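Local coordinates for glycerol kinase, putative (Plasmodium falciparum, PDB 2W40), which probably phosphorylates glycerol with ATP to give sn-glycerol 3-phosphate, as a member of the FGGY kinase family, at residues 386-394 / 485-493. Residues are numbered along the deposited sequence; the frame is centred on the assembly and turned at random.
Sequences EGIAFQLNE and RKKKTSEWN. With EDO (1,2-ethanediol), chain B.
The rings of Phe-390 and Trp-492 lie nearly parallel, 11° apart, but are offset so that they barely overlap. Each ring therefore meets the other residue's CB over one face. Phe-390 CB sits 3.4 Å from the centroid of the Trp-492 five-membered ring. Trp-492 CB lies 3.8 Å from the centroid of the Phe-390 ring. The result is a reciprocal CH-pi pair. Trp-492 CG is anti to its backbone N (chi1 167°), which lays the indole across helix 377-403. There it is a knob in a hole made by Gly-387, Phe-390, Gln-391 and Glu-394. Trp-492 CZ3 rests against Gly-387 CA at 3.8 Å.

At the indole edge, Trp-492 NE1 donates in the ring plane to Glu-394 OE2 at 2.9 Å, meeting it from above the carboxylate plane. The same oxygen takes a water proton and forms a salt bridge with Arg-359. That water also donates to Asn-493 OD1. In one of its two conformers, Arg-485 NH2 makes a bent bond (135°) to Asn-393 OD1 at 3.0 Å, and Arg-485 NE bonds to Ile-430 O. The O1 of an ethanediol, probably from the crystallisation liquor, lies at the edge of the Phe-390 ring. This O1 donates to Glu-386 OE1 at 2.6 Å and accepts from Lys-488 NZ at 2.8 Å.

Segments 386-394, of helix 377-403 in the FGGY C-terminal domain, and 485-493, of helix 482-500, thus run almost at right angles. The Gln-391 side chain is about 10 Å from Gly-315 of the ADP site, which holds no ADP in this chain. Arg-359 and the indole N-H probably stabilise the Glu-394 carboxylate as an anion.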
# COMPACT_ATOMS: atom_id res chain seq x y z
N GLU C 386 -8.83 4.61 -9.93
CA GLU C 386 -10.05 5.23 -9.45
C GLU C 386 -9.78 6.57 -8.82
O GLU C 386 -10.57 7.50 -9.01
CB GLU C 386 -10.83 4.31 -8.54
CG GLU C 386 -11.40 3.01 -9.17
CD GLU C 386 -12.46 2.33 -8.27
OE1 GLU C 386 -12.68 2.75 -7.08
OE2 GLU C 386 -13.08 1.32 -8.76
N GLY C 387 -8.75 6.63 -8.00
CA GLY C 387 -8.36 7.93 -7.39
C GLY C 387 -8.08 9.08 -8.37
O GLY C 387 -8.28 10.23 -8.05
N ILE C 388 -7.66 8.76 -9.60
CA ILE C 388 -7.55 9.78 -10.66
C ILE C 388 -8.92 10.37 -10.94
O ILE C 388 -9.09 11.60 -10.97
CB ILE C 388 -6.83 9.22 -11.92
CG1 ILE C 388 -5.43 8.61 -11.58
CG2 ILE C 388 -6.80 10.30 -13.07
CD1 ILE C 388 -4.76 7.90 -12.75
N ALA C 389 -9.89 9.48 -11.21
CA ALA C 389 -11.27 9.90 -11.46
C ALA C 389 -11.89 10.70 -10.38
O ALA C 389 -12.45 11.77 -10.64
CB ALA C 389 -12.14 8.68 -11.87
N PHE C 390 -11.72 10.23 -9.12
CA PHE C 390 -12.24 11.02 -8.00
C PHE C 390 -11.65 12.42 -7.89
O PHE C 390 -12.37 13.37 -7.56
CB PHE C 390 -12.02 10.24 -6.70
CG PHE C 390 -12.94 9.06 -6.53
CD1 PHE C 390 -14.35 9.19 -6.51
CD2 PHE C 390 -12.40 7.78 -6.40
CE1 PHE C 390 -15.16 8.05 -6.33
CE2 PHE C 390 -13.21 6.69 -6.22
CZ PHE C 390 -14.59 6.83 -6.23
N GLN C 391 -10.35 12.53 -8.15
CA GLN C 391 -9.73 13.85 -8.14
C GLN C 391 -10.27 14.75 -9.30
O GLN C 391 -10.52 15.97 -9.11
CB GLN C 391 -8.20 13.68 -8.25
CG GLN C 391 -7.51 13.24 -6.93
CD GLN C 391 -6.05 13.08 -7.16
OE1 GLN C 391 -5.30 14.00 -6.94
NE2 GLN C 391 -5.64 11.91 -7.69
N LEU C 392 -10.43 14.13 -10.47
CA LEU C 392 -10.94 14.86 -11.61
C LEU C 392 -12.34 15.38 -11.33
O LEU C 392 -12.70 16.49 -11.70
CB LEU C 392 -10.84 13.96 -12.84
CG LEU C 392 -11.15 14.74 -14.12
CD1 LEU C 392 -10.21 15.95 -14.39
CD2 LEU C 392 -11.26 13.77 -15.30
N ASN C 393 -13.16 14.58 -10.64
CA ASN C 393 -14.51 14.99 -10.29
C ASN C 393 -14.53 16.23 -9.41
O ASN C 393 -15.33 17.15 -9.61
CB ASN C 393 -15.19 13.85 -9.57
CG ASN C 393 -16.61 14.20 -9.20
OD1 ASN C 393 -17.38 14.71 -10.03
ND2 ASN C 393 -17.02 13.84 -7.94
N GLU C 394 -13.60 16.26 -8.46
CA GLU C 394 -13.45 17.47 -7.65
C GLU C 394 -13.11 18.76 -8.46
O GLU C 394 -13.66 19.85 -8.23
CB GLU C 394 -12.43 17.28 -6.50
CG GLU C 394 -12.85 16.18 -5.58
CD GLU C 394 -12.05 16.12 -4.27
OE1 GLU C 394 -11.18 16.99 -3.99
OE2 GLU C 394 -12.33 15.15 -3.46
N ARG C 485 -23.15 6.58 -7.43
CA ARG C 485 -22.11 7.62 -7.55
C ARG C 485 -21.90 8.32 -6.21
O ARG C 485 -20.75 8.56 -5.76
CB ARG C 485 -22.48 8.66 -8.61
CG ARG C 485 -21.44 9.78 -8.82
CD ARG C 485 -21.83 10.75 -9.92
NE ARG C 485 -20.95 11.91 -10.03
CZ ARG C 485 -21.27 13.20 -10.04
NH1 ARG C 485 -22.55 13.63 -9.98
NH2 ARG C 485 -20.28 14.10 -10.18
N LYS C 486 -23.00 8.71 -5.56
CA LYS C 486 -22.94 9.39 -4.28
C LYS C 486 -22.30 8.53 -3.26
O LYS C 486 -21.51 8.99 -2.44
CB LYS C 486 -24.34 9.75 -3.84
CG LYS C 486 -24.73 11.06 -4.23
CD LYS C 486 -24.29 11.53 -5.59
N LYS C 487 -22.56 7.25 -3.30
CA LYS C 487 -21.98 6.33 -2.34
C LYS C 487 -20.47 6.25 -2.54
O LYS C 487 -19.74 6.34 -1.57
CB LYS C 487 -22.56 4.94 -2.49
CG LYS C 487 -22.07 4.00 -1.46
CD LYS C 487 -23.01 2.80 -1.36
CE LYS C 487 -22.37 1.59 -0.57
NZ LYS C 487 -23.46 0.51 -0.13
N LYS C 488 -20.04 6.06 -3.78
CA LYS C 488 -18.60 5.94 -4.08
C LYS C 488 -17.85 7.24 -3.72
O LYS C 488 -16.72 7.18 -3.23
CB LYS C 488 -18.41 5.63 -5.57
CG LYS C 488 -18.79 4.21 -5.83
CD LYS C 488 -18.36 3.74 -7.24
CE LYS C 488 -18.45 2.25 -7.42
NZ LYS C 488 -17.24 1.61 -6.72
N THR C 489 -18.45 8.37 -4.03
CA THR C 489 -17.80 9.70 -3.81
C THR C 489 -17.74 9.93 -2.33
O THR C 489 -16.80 10.50 -1.84
CB THR C 489 -18.39 10.81 -4.62
OG1 THR C 489 -19.69 11.05 -4.23
CG2 THR C 489 -18.44 10.46 -6.06
N SER C 490 -18.75 9.47 -1.60
CA SER C 490 -18.66 9.51 -0.09
C SER C 490 -17.49 8.67 0.47
O SER C 490 -16.78 9.08 1.43
CB SER C 490 -20.02 9.08 0.50
OG SER C 490 -19.82 8.76 1.89
N GLU C 491 -17.27 7.48 -0.08
CA GLU C 491 -16.21 6.64 0.30
C GLU C 491 -14.87 7.34 0.06
O GLU C 491 -13.98 7.29 0.91
CB GLU C 491 -16.21 5.30 -0.39
CG GLU C 491 -17.39 4.46 0.11
CD GLU C 491 -17.82 3.29 -0.78
OE1 GLU C 491 -17.33 3.02 -1.96
OE2 GLU C 491 -18.76 2.62 -0.26
N TRP C 492 -14.70 7.93 -1.14
CA TRP C 492 -13.52 8.67 -1.45
C TRP C 492 -13.28 9.82 -0.47
O TRP C 492 -12.20 10.04 0.13
CB TRP C 492 -13.68 9.21 -2.83
CG TRP C 492 -12.66 10.26 -3.20
CD1 TRP C 492 -12.89 11.61 -3.25
CD2 TRP C 492 -11.26 10.09 -3.46
NE1 TRP C 492 -11.73 12.27 -3.52
CE2 TRP C 492 -10.74 11.36 -3.73
CE3 TRP C 492 -10.44 8.99 -3.60
CZ2 TRP C 492 -9.40 11.59 -4.04
CZ3 TRP C 492 -9.10 9.21 -3.94
CH2 TRP C 492 -8.62 10.49 -4.19
N ASN C 493 -14.36 10.53 -0.26
CA ASN C 493 -14.31 11.74 0.63
C ASN C 493 -13.89 11.40 2.04
O ASN C 493 -13.08 12.09 2.64
CB ASN C 493 -15.67 12.42 0.69
CG ASN C 493 -15.99 13.26 -0.50
OD1 ASN C 493 -15.09 13.65 -1.27
ND2 ASN C 493 -17.33 13.55 -0.68
C1 EDO B . -14.80 3.39 -4.60
O1 EDO B . -15.01 3.21 -6.02
C2 EDO B . -14.40 2.04 -3.97
O2 EDO B . -15.48 1.06 -4.09
O HOH W 1 -14.44 -0.11 -6.97
O HOH W 2 -14.90 14.38 -3.71